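Local atomic coordinates of Cwp19 (Clostridioides difficile, PDB entry 5OQ3), a protein that is a cell-wall protein whose TIM-barrel glycoside hydrolase domain, the part described here, probably cleaves peptidoglycan, and which as a whole may have N-acetylmuramoyl-L-alanine amidase activity. Residues A30-V35 / A69-R74; N37-K42 / F362-I367; E220-L225 / R276-Q281. All coordinates share one frame; numbering follows the deposited sequence. Where two conformers were deposited one is given.

Contact 1: A30-V35 / A69-R74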
loop_
_atom_site.group_PDB
_atom_site.type_symbol
_atom_site.label_atom_id
_atom_site.label_comp_id
_atom_site.label_asym_id
_atom_site.label_seq_id
_atom_site.Cartn_x
_atom_site.Cartn_y
_atom_site.Cartn_z
ATOM N N ALA A 30 9.945 2.320 5.684
ATOM C CA ALA A 30 8.858 2.762 6.521
ATOM C C ALA A 30 7.751 3.350 5.640
ATOM O O ALA A 30 8.032 4.152 4.755
ATOM C CB ALA A 30 9.323 3.773 7.541
ATOM N N TRP A 31 6.512 2.985 5.957
ATOM C CA TRP A 31 5.342 3.630 5.371
ATOM C C TRP A 31 5.159 5.009 6.005
ATOM O O TRP A 31 5.199 5.139 7.246
ATOM C CB TRP A 31 4.069 2.794 5.579
ATOM C CG TRP A 31 3.902 1.658 4.647
ATOM C CD1 TRP A 31 3.496 1.721 3.352
ATOM C CD2 TRP A 31 3.991 0.256 4.951
ATOM N NE1 TRP A 31 3.405 0.472 2.825
ATOM C CE2 TRP A 31 3.631 -0.444 3.800
ATOM C CE3 TRP A 31 4.286 -0.465 6.107
ATOM C CZ2 TRP A 31 3.612 -1.842 3.734
ATOM C CZ3 TRP A 31 4.232 -1.834 6.069
ATOM C CH2 TRP A 31 3.898 -2.507 4.887
ATOM N N ILE A 32 4.928 6.005 5.153
ATOM C CA ILE A 32 4.546 7.352 5.570
ATOM C C ILE A 32 3.153 7.604 4.937
ATOM O O ILE A 32 3.019 7.915 3.762
ATOM C CB ILE A 32 5.594 8.384 5.076
ATOM C CG1 ILE A 32 6.991 8.055 5.695
ATOM C CG2 ILE A 32 5.174 9.819 5.399
ATOM C CD1 ILE A 32 8.120 8.945 5.208
ATOM N N SER A 33 2.135 7.388 5.738
ATOM C CA SER A 33 0.737 7.541 5.373
ATOM C C SER A 33 0.300 8.968 5.537
ATOM O O SER A 33 0.621 9.633 6.531
ATOM C CB SER A 33 -0.121 6.578 6.183
ATOM O OG SER A 33 -1.466 6.623 5.746
ATOM N N THR A 34 -0.442 9.448 4.547
ATOM C CA THR A 34 -0.964 10.819 4.496
ATOM C C THR A 34 -2.482 10.883 4.722
ATOM O O THR A 34 -3.033 11.935 5.058
ATOM C CB THR A 34 -0.627 11.450 3.139
ATOM O OG1 THR A 34 -1.213 10.662 2.101
ATOM C CG2 THR A 34 0.854 11.529 2.937
ATOM N N VAL A 35 -3.160 9.740 4.612
ATOM C CA VAL A 35 -4.602 9.698 4.869
ATOM C C VAL A 35 -4.845 10.024 6.336
ATOM O O VAL A 35 -4.137 9.531 7.220
ATOM C CB VAL A 35 -5.214 8.334 4.453
ATOM C CG1 VAL A 35 -4.833 7.225 5.427
ATOM C CG2 VAL A 35 -6.737 8.445 4.363
ATOM N N ALA A 69 11.616 5.207 1.920
ATOM C CA ALA A 69 10.392 5.858 2.378
ATOM C C ALA A 69 9.308 5.476 1.385
ATOM O O ALA A 69 9.468 5.665 0.187
ATOM C CB ALA A 69 10.573 7.373 2.392
ATOM N N VAL A 70 8.206 4.987 1.867
ATOM C CA VAL A 70 7.043 4.569 1.039
ATOM C C VAL A 70 5.927 5.558 1.371
ATOM O O VAL A 70 5.298 5.480 2.453
ATOM C CB VAL A 70 6.620 3.122 1.323
ATOM C CG1 VAL A 70 5.469 2.733 0.391
ATOM C CG2 VAL A 70 7.789 2.153 1.106
ATOM N N VAL A 71 5.752 6.565 0.498
ATOM C CA VAL A 71 4.977 7.766 0.844
ATOM C C VAL A 71 3.678 7.782 0.050
ATOM O O VAL A 71 3.713 7.646 -1.170
ATOM C CB VAL A 71 5.814 9.021 0.545
ATOM C CG1 VAL A 71 5.020 10.267 0.912
ATOM C CG2 VAL A 71 7.147 8.946 1.331
ATOM N N GLN A 72 2.553 7.930 0.732
ATOM C CA GLN A 72 1.206 7.840 0.150
ATOM C C GLN A 72 0.863 9.109 -0.601
ATOM O O GLN A 72 0.428 10.083 -0.025
ATOM C CB GLN A 72 0.214 7.558 1.288
ATOM C CG GLN A 72 -1.166 7.116 0.859
ATOM C CD GLN A 72 -2.024 6.745 2.029
ATOM O OE1 GLN A 72 -1.855 7.311 3.119
ATOM N NE2 GLN A 72 -2.983 5.832 1.815
ATOM N N VAL A 73 1.086 9.063 -1.920
ATOM C CA VAL A 73 0.855 10.187 -2.799
ATOM C C VAL A 73 -0.585 10.274 -3.320
ATOM O O VAL A 73 -0.987 11.304 -3.831
ATOM C CB VAL A 73 1.854 10.235 -3.967
ATOM C CG1 VAL A 73 3.300 10.325 -3.463
ATOM C CG2 VAL A 73 1.702 9.096 -4.962
ATOM N N ARG A 74 -1.309 9.149 -3.226
ATOM C CA ARG A 74 -2.751 9.058 -3.599
ATOM C C ARG A 74 -3.490 8.342 -2.483
ATOM O O ARG A 74 -3.789 7.152 -2.595
ATOM C CB ARG A 74 -2.916 8.296 -4.904
ATOM C CG ARG A 74 -4.350 8.107 -5.392
ATOM C CD ARG A 74 -4.369 7.151 -6.559
ATOM N NE ARG A 74 -5.702 6.771 -6.975
ATOM C CZ ARG A 74 -6.418 7.365 -7.921
ATOM N NH1 ARG A 74 -5.976 8.435 -8.531
ATOM N NH2 ARG A 74 -7.602 6.830 -8.278
#
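Where strand 30-32 meets strand 69-72, Val70 CG1 approaches the indole of Trp31 obliquely, 3.7 Å from Trp31 CD1, the two side chains lying alongside each other; Trp122 meets the same ring edge-to-face, and His188 with its plane steeply inclined. The second flat group, the carboxamide of Gln72, is gripped at its oxygen by the turn after the first strand. Gln72 OE1 accepts from Ser33 OG at 2.7 Å, from Thr34 N at 2.9 Å in the carbonyl plane, and from Val35 N, which sits 44° above that plane. An extended Gln72 chain, leaving with CG anti to the backbone N (chi1 -166°), carries the oxygen up to that turn. Thr34 OG1 then donates to Gln72 O at 2.7 Å, extending the link beyond the sheet.

Behind this the parallel ladder is regular: Val70 N to Ala30 O, Ile32 N to Val70 O (2.8 Å) and Gln72 N to Ile32 O. Ile32 CD1 touches both Ala69 CB and Val71 CG2 on the face turned to helix 47-63, the helix of this beta-alpha-beta unit, while Trp31 and Val70 point into the barrel. One buried glutamine thus continues the pairing where the ladder stops: three donors converge on its single oxygen, which should restrict the rotation of the amide and hold the backbone of Thr34 and Val35 in place.

Contact 2: N37-K42 / F362-I367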
loop_
_atom_site.group_PDB
_atom_site.type_symbol
_atom_site.label_atom_id
_atom_site.label_comp_id
_atom_site.label_asym_id
_atom_site.label_seq_id
_atom_site.Cartn_x
_atom_site.Cartn_y
_atom_site.Cartn_z
ATOM N N ASN A 37 -3.782 12.440 7.761
ATOM C CA ASN A 37 -2.551 13.066 8.254
ATOM C C ASN A 37 -1.851 12.144 9.262
ATOM O O ASN A 37 -1.292 12.597 10.229
ATOM C CB ASN A 37 -2.897 14.459 8.840
ATOM C CG ASN A 37 -3.437 15.382 7.771
ATOM O OD1 ASN A 37 -4.636 15.382 7.478
ATOM N ND2 ASN A 37 -2.540 16.111 7.113
ATOM N N LEU A 38 -1.887 10.834 9.011
ATOM C CA LEU A 38 -1.413 9.865 10.021
ATOM C C LEU A 38 0.067 10.073 10.378
ATOM O O LEU A 38 0.420 10.251 11.546
ATOM C CB LEU A 38 -1.639 8.429 9.541
ATOM C CG LEU A 38 -1.251 7.336 10.529
ATOM C CD1 LEU A 38 -2.228 7.345 11.708
ATOM C CD2 LEU A 38 -1.152 5.948 9.865
ATOM N N ASP A 39 0.928 10.013 9.367
ATOM C CA ASP A 39 2.351 10.196 9.549
ATOM C C ASP A 39 2.870 11.564 9.119
ATOM O O ASP A 39 3.774 12.076 9.741
ATOM C CB ASP A 39 3.146 9.156 8.761
ATOM C CG ASP A 39 2.895 7.721 9.215
ATOM O OD1 ASP A 39 3.114 7.412 10.390
ATOM O OD2 ASP A 39 2.400 6.893 8.421
ATOM N N TRP A 40 2.349 12.099 8.014
ATOM C CA TRP A 40 2.762 13.392 7.470
ATOM C C TRP A 40 1.649 13.890 6.526
ATOM O O TRP A 40 1.022 13.041 5.852
ATOM C CB TRP A 40 4.071 13.236 6.677
ATOM C CG TRP A 40 4.555 14.527 6.103
ATOM C CD1 TRP A 40 5.261 15.504 6.743
ATOM C CD2 TRP A 40 4.241 15.039 4.803
ATOM N NE1 TRP A 40 5.438 16.561 5.910
ATOM C CE2 TRP A 40 4.826 16.304 4.709
ATOM C CE3 TRP A 40 3.550 14.521 3.684
ATOM C CZ2 TRP A 40 4.725 17.090 3.563
ATOM C CZ3 TRP A 40 3.450 15.315 2.543
ATOM C CH2 TRP A 40 4.006 16.590 2.506
ATOM N N PRO A 41 1.394 15.196 6.424
ATOM C CA PRO A 41 1.909 16.256 7.315
ATOM C C PRO A 41 1.069 16.401 8.560
ATOM O O PRO A 41 -0.134 16.169 8.506
ATOM C CB PRO A 41 1.774 17.509 6.440
ATOM C CG PRO A 41 0.575 17.248 5.601
ATOM C CD PRO A 41 0.570 15.752 5.336
ATOM N N LYS A 42 1.696 16.784 9.674
ATOM C CA LYS A 42 0.958 17.025 10.911
ATOM C C LYS A 42 0.180 18.332 10.779
ATOM O O LYS A 42 -0.918 18.454 11.324
ATOM C CB LYS A 42 1.943 17.107 12.073
ATOM C CG LYS A 42 1.342 17.132 13.462
ATOM C CD LYS A 42 2.393 17.553 14.491
ATOM C CE LYS A 42 2.457 16.602 15.681
ATOM N NZ LYS A 42 1.176 16.511 16.433
ATOM N N PHE A 362 5.027 -0.455 9.511
ATOM C CA PHE A 362 3.814 0.334 9.658
ATOM C C PHE A 362 3.722 0.861 11.068
ATOM O O PHE A 362 3.402 0.073 11.946
ATOM C CB PHE A 362 2.546 -0.428 9.274
ATOM C CG PHE A 362 1.426 0.532 8.953
ATOM C CD1 PHE A 362 0.568 1.009 9.953
ATOM C CD2 PHE A 362 1.351 1.110 7.694
ATOM C CE1 PHE A 362 -0.397 1.938 9.667
ATOM C CE2 PHE A 362 0.384 2.067 7.415
ATOM C CZ PHE A 362 -0.483 2.477 8.408
ATOM N N SER A 363 3.980 2.158 11.305
ATOM C CA SER A 363 4.277 3.187 10.321
ATOM C C SER A 363 5.384 4.086 10.859
ATOM O O SER A 363 5.831 3.936 11.997
ATOM C CB SER A 363 3.020 3.990 9.925
ATOM O OG SER A 363 2.585 4.802 10.998
ATOM N N ALA A 364 5.789 5.048 10.052
ATOM C CA ALA A 364 6.888 5.952 10.384
ATOM C C ALA A 364 6.736 6.655 11.721
ATOM O O ALA A 364 7.731 6.786 12.461
ATOM C CB ALA A 364 7.057 6.972 9.281
ATOM N N LYS A 365 5.522 7.108 12.053
ATOM C CA LYS A 365 5.324 7.806 13.320
ATOM C C LYS A 365 5.705 6.947 14.524
ATOM O O LYS A 365 6.082 7.468 15.586
ATOM C CB LYS A 365 3.877 8.293 13.451
ATOM C CG LYS A 365 2.805 7.226 13.650
ATOM C CD LYS A 365 1.453 7.926 13.832
ATOM C CE LYS A 365 0.279 6.972 13.801
ATOM N NZ LYS A 365 0.294 6.033 14.951
ATOM N N ASP A 366 5.502 5.631 14.387
ATOM C CA ASP A 366 5.779 4.762 15.534
ATOM C C ASP A 366 7.264 4.703 15.846
ATOM O O ASP A 366 7.654 4.659 16.989
ATOM C CB ASP A 366 5.212 3.371 15.289
ATOM C CG ASP A 366 3.718 3.386 15.171
ATOM O OD1 ASP A 366 3.021 3.792 16.124
ATOM O OD2 ASP A 366 3.206 2.959 14.123
ATOM N N ILE A 367 8.077 4.735 14.793
ATOM C CA ILE A 367 9.513 4.853 14.976
ATOM C C ILE A 367 9.864 6.225 15.569
ATOM O O ILE A 367 10.625 6.298 16.560
ATOM C CB ILE A 367 10.243 4.656 13.628
ATOM C CG1 ILE A 367 10.029 3.234 13.101
ATOM C CG2 ILE A 367 11.740 4.894 13.799
ATOM C CD1 ILE A 367 10.457 2.997 11.668
#
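Asp39 and Ser363 form the close-fitting half of this contact, in which a loop after the first barrel strand meets the start of the helix that follows the last. Asp39 OD1 takes two donors. Ser363 OG reaches its syn lone pair at 2.7 Å, whereas Lys365 N comes at 2.9 Å from above the carboxylate plane, 40° out of it, over a bond bent only to 158°. The serine hydroxyl stands between its own backbone N and carbonyl carbon (chi1 70°), which turns OG toward the aspartate. The other oxygen, Asp39 OD2, accepts from Ser33 N, so both ends of the carboxylate are engaged and its rotation is fixed.

The setting is the closure of a TIM barrel: strand 27-32 is the first of eight parallel strands and strand 356-361 the eighth, so residues more than 320 positions apart become neighbours. Ser363 is preceded by a cis peptide bond. At the helix start Ser363 N donates to Asp366 OD2, and the backbone bond from Asp366 N to Ser363 O, 2.9 Å, begins the turn.

Toward solvent the contacts are few, and no hydrogen bond crosses between the segments. The exposed Leu38 spreads its two methyls, CD2 lying 3.8 Å from Phe362 CZ in an oblique approach to the ring. A local exception to this looseness is Leu38 CD1, which presses on Lys365 CE at 3.3 Å, tighter than usual for two carbons. The Leu38 and Lys365 side chains cross at about a right angle. Beyond the aliphatic part of that lysine, Lys365 NZ bends back to a long salt bridge with Asp366 OD1, 3.7 Å away.

Contact 3: E220-L225 / R276-Q281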
loop_
_atom_site.group_PDB
_atom_site.type_symbol
_atom_site.label_atom_id
_atom_site.label_comp_id
_atom_site.label_asym_id
_atom_site.label_seq_id
_atom_site.Cartn_x
_atom_site.Cartn_y
_atom_site.Cartn_z
ATOM N N GLU A 220 -9.371 -11.715 -11.482
ATOM C CA GLU A 220 -8.668 -11.383 -12.699
ATOM C C GLU A 220 -8.691 -9.887 -13.018
ATOM O O GLU A 220 -7.744 -9.376 -13.586
ATOM C CB GLU A 220 -9.154 -12.212 -13.864
ATOM C CG GLU A 220 -8.301 -12.032 -15.124
ATOM C CD GLU A 220 -6.839 -12.476 -15.069
ATOM O OE1 GLU A 220 -6.057 -12.088 -15.964
ATOM O OE2 GLU A 220 -6.438 -13.174 -14.182
ATOM N N ASN A 221 -9.756 -9.192 -12.667
ATOM C CA ASN A 221 -9.794 -7.761 -12.843
ATOM C C ASN A 221 -8.642 -7.069 -12.116
ATOM O O ASN A 221 -8.029 -6.130 -12.599
ATOM C CB ASN A 221 -11.134 -7.176 -12.338
ATOM C CG ASN A 221 -12.308 -7.566 -13.195
ATOM O OD1 ASN A 221 -12.184 -7.808 -14.386
ATOM N ND2 ASN A 221 -13.488 -7.563 -12.599
ATOM N N VAL A 222 -8.407 -7.520 -10.890
ATOM C CA VAL A 222 -7.307 -6.981 -10.075
ATOM C C VAL A 222 -5.970 -7.385 -10.703
ATOM O O VAL A 222 -5.085 -6.508 -10.899
ATOM C CB VAL A 222 -7.406 -7.467 -8.624
ATOM C CG1 VAL A 222 -6.134 -7.118 -7.834
ATOM C CG2 VAL A 222 -8.647 -6.875 -7.942
ATOM N N ASN A 223 -5.826 -8.652 -11.080
ATOM C CA ASN A 223 -4.610 -9.104 -11.737
ATOM C C ASN A 223 -4.273 -8.269 -12.953
ATOM O O ASN A 223 -3.114 -7.891 -13.143
ATOM C CB ASN A 223 -4.758 -10.549 -12.195
ATOM C CG ASN A 223 -4.937 -11.549 -11.078
ATOM O OD1 ASN A 223 -4.818 -11.238 -9.889
ATOM N ND2 ASN A 223 -5.265 -12.789 -11.488
ATOM N N THR A 224 -5.255 -7.952 -13.780
ATOM C CA THR A 224 -5.085 -7.188 -15.010
ATOM C C THR A 224 -4.578 -5.799 -14.729
ATOM O O THR A 224 -3.774 -5.246 -15.467
ATOM C CB THR A 224 -6.451 -7.083 -15.758
ATOM O OG1 THR A 224 -6.892 -8.388 -16.131
ATOM C CG2 THR A 224 -6.335 -6.348 -17.027
ATOM N N LEU A 225 -5.119 -5.168 -13.699
ATOM C CA LEU A 225 -4.660 -3.844 -13.300
ATOM C C LEU A 225 -3.180 -3.889 -12.934
ATOM O O LEU A 225 -2.376 -3.100 -13.430
ATOM C CB LEU A 225 -5.464 -3.277 -12.124
ATOM C CG LEU A 225 -4.911 -1.937 -11.641
ATOM C CD1 LEU A 225 -4.989 -0.843 -12.696
ATOM C CD2 LEU A 225 -5.643 -1.546 -10.374
ATOM N N ARG A 276 -1.103 -15.119 -4.740
ATOM C CA ARG A 276 -0.373 -16.217 -5.378
ATOM C C ARG A 276 -0.322 -16.050 -6.874
ATOM O O ARG A 276 0.716 -16.309 -7.480
ATOM C CB ARG A 276 -0.977 -17.557 -4.972
ATOM C CG ARG A 276 -0.349 -18.700 -5.744
ATOM C CD ARG A 276 -0.855 -20.063 -5.296
ATOM N NE ARG A 276 -0.349 -20.370 -3.974
ATOM C CZ ARG A 276 -0.717 -21.424 -3.259
ATOM N NH1 ARG A 276 -1.605 -22.287 -3.739
ATOM N NH2 ARG A 276 -0.185 -21.652 -2.078
ATOM N N ALA A 277 -1.436 -15.698 -7.503
ATOM C CA ALA A 277 -1.426 -15.480 -8.946
ATOM C C ALA A 277 -0.480 -14.373 -9.319
ATOM O O ALA A 277 0.197 -14.442 -10.366
ATOM C CB ALA A 277 -2.871 -15.146 -9.413
ATOM N N TRP A 278 -0.435 -13.296 -8.562
ATOM C CA TRP A 278 0.439 -12.189 -8.871
ATOM C C TRP A 278 1.879 -12.668 -8.902
ATOM O O TRP A 278 2.672 -12.262 -9.754
ATOM C CB TRP A 278 0.319 -11.070 -7.849
ATOM C CG TRP A 278 -1.035 -10.568 -7.556
ATOM C CD1 TRP A 278 -2.179 -10.707 -8.287
ATOM C CD2 TRP A 278 -1.375 -9.780 -6.420
ATOM N NE1 TRP A 278 -3.224 -10.119 -7.651
ATOM C CE2 TRP A 278 -2.750 -9.510 -6.506
ATOM C CE3 TRP A 278 -0.642 -9.268 -5.325
ATOM C CZ2 TRP A 278 -3.421 -8.797 -5.515
ATOM C CZ3 TRP A 278 -1.299 -8.563 -4.373
ATOM C CH2 TRP A 278 -2.661 -8.291 -4.473
ATOM N N ILE A 279 2.244 -13.472 -7.938
ATOM C CA ILE A 279 3.593 -14.002 -7.823
ATOM C C ILE A 279 3.889 -14.960 -8.954
ATOM O O ILE A 279 4.916 -14.825 -9.646
ATOM C CB ILE A 279 3.808 -14.653 -6.430
ATOM C CG1 ILE A 279 3.746 -13.606 -5.323
ATOM C CG2 ILE A 279 5.117 -15.444 -6.375
ATOM C CD1 ILE A 279 3.577 -14.171 -3.949
ATOM N N LYS A 280 2.999 -15.890 -9.210
ATOM C CA LYS A 280 3.267 -16.915 -10.197
ATOM C C LYS A 280 3.331 -16.369 -11.592
ATOM O O LYS A 280 4.086 -16.866 -12.408
ATOM C CB LYS A 280 2.271 -18.056 -10.027
ATOM C CG LYS A 280 2.369 -18.717 -8.623
ATOM C CD LYS A 280 3.491 -19.726 -8.447
ATOM C CE LYS A 280 4.856 -19.166 -8.111
ATOM N NZ LYS A 280 5.902 -20.135 -8.590
ATOM N N GLN A 281 2.520 -15.363 -11.896
ATOM C CA GLN A 281 2.507 -14.712 -13.222
ATOM C C GLN A 281 3.490 -13.534 -13.344
ATOM O O GLN A 281 3.633 -12.942 -14.415
ATOM C CB GLN A 281 1.107 -14.258 -13.579
ATOM C CG GLN A 281 0.151 -15.414 -13.749
ATOM C CD GLN A 281 -1.264 -14.948 -14.032
ATOM O OE1 GLN A 281 -1.481 -14.039 -14.848
ATOM N NE2 GLN A 281 -2.250 -15.561 -13.333
HETATM O O HOH W 1 -5.028 -15.493 -14.341
HETATM O O HOH W 2 -3.497 -12.334 -15.436
#
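Direct polar contact between Asn223 and Trp278 is limited to one weak hydrogen bond. Trp278 NE1 lies 3.0 Å from Asn223 OD1, but the N-H points well off the oxygen, with an angle of 121°. The oxygen stands at the edge of the indole and in its plane, nearly as close to CD1 as to NE1, and the amide is turned 89° against the ring. With Asn223 CG beside its backbone N, the torsion about the CA–CB bond swings the amide across to the tryptophan.

The second kind of interaction is carried by charge and water. Asn223 ND2 donates to Glu220 OE2 at 3.0 Å, one turn back on the same helix, meeting the carboxylate from above its plane. This bond accounts for the second end of the amide and is consistent with OD1 being the end that faces the indole. Two waters then span the helices: one donates to Glu220 OE2 and accepts from Gln281 NE2, while the other donates to Glu220 OE1 and, at 2.7 Å, to Gln281 OE1. Both carboxylate oxygens and both ends of the glutamine amide are therefore linked through solvent at the exposed margin.

Apolar contact is sparse: Val222 CG1 touches Trp278 CZ2 obliquely at 3.9 Å. Ala277 CB adds a van der Waals contact with the amide, an equal distance from Asn223 ND2.

The segment axes approach to 10.5 Å and run at 38° to each other, wide enough for side chains alone to meet. Phe193, in a loop, touches both Val222 and Trp278. Helix 214-236 rests also on helix 165-181, and helix 275-280 on helix 302-313, so this contact joins neighbouring helices of the layer outside the barrel strands, one before strand 241-244 and one after it.

Overall arrangement
All three contacts belong to one TIM barrel, one at its seam, one beside it and one on the far flank. Contact 1 pairs the first two strands of the eight-stranded sheet; contact 2, with its centre 8 Å away, joins the loop beyond strand 27-32 to the helix after strand 356-361. They touch through Ser33 with Asp39 and Trp31 with Ala364, and their segments alternate along the chain. Contact 3 lies in the outer helices, its centre about 24 Å from that of contact 1 and, across the chain's centre, about 30 Å from that of contact 2, in whose long loop it is nested. Contact 2 brings the two ends of the barrel together, while contacts 1 and 3 join elements closer in sequence.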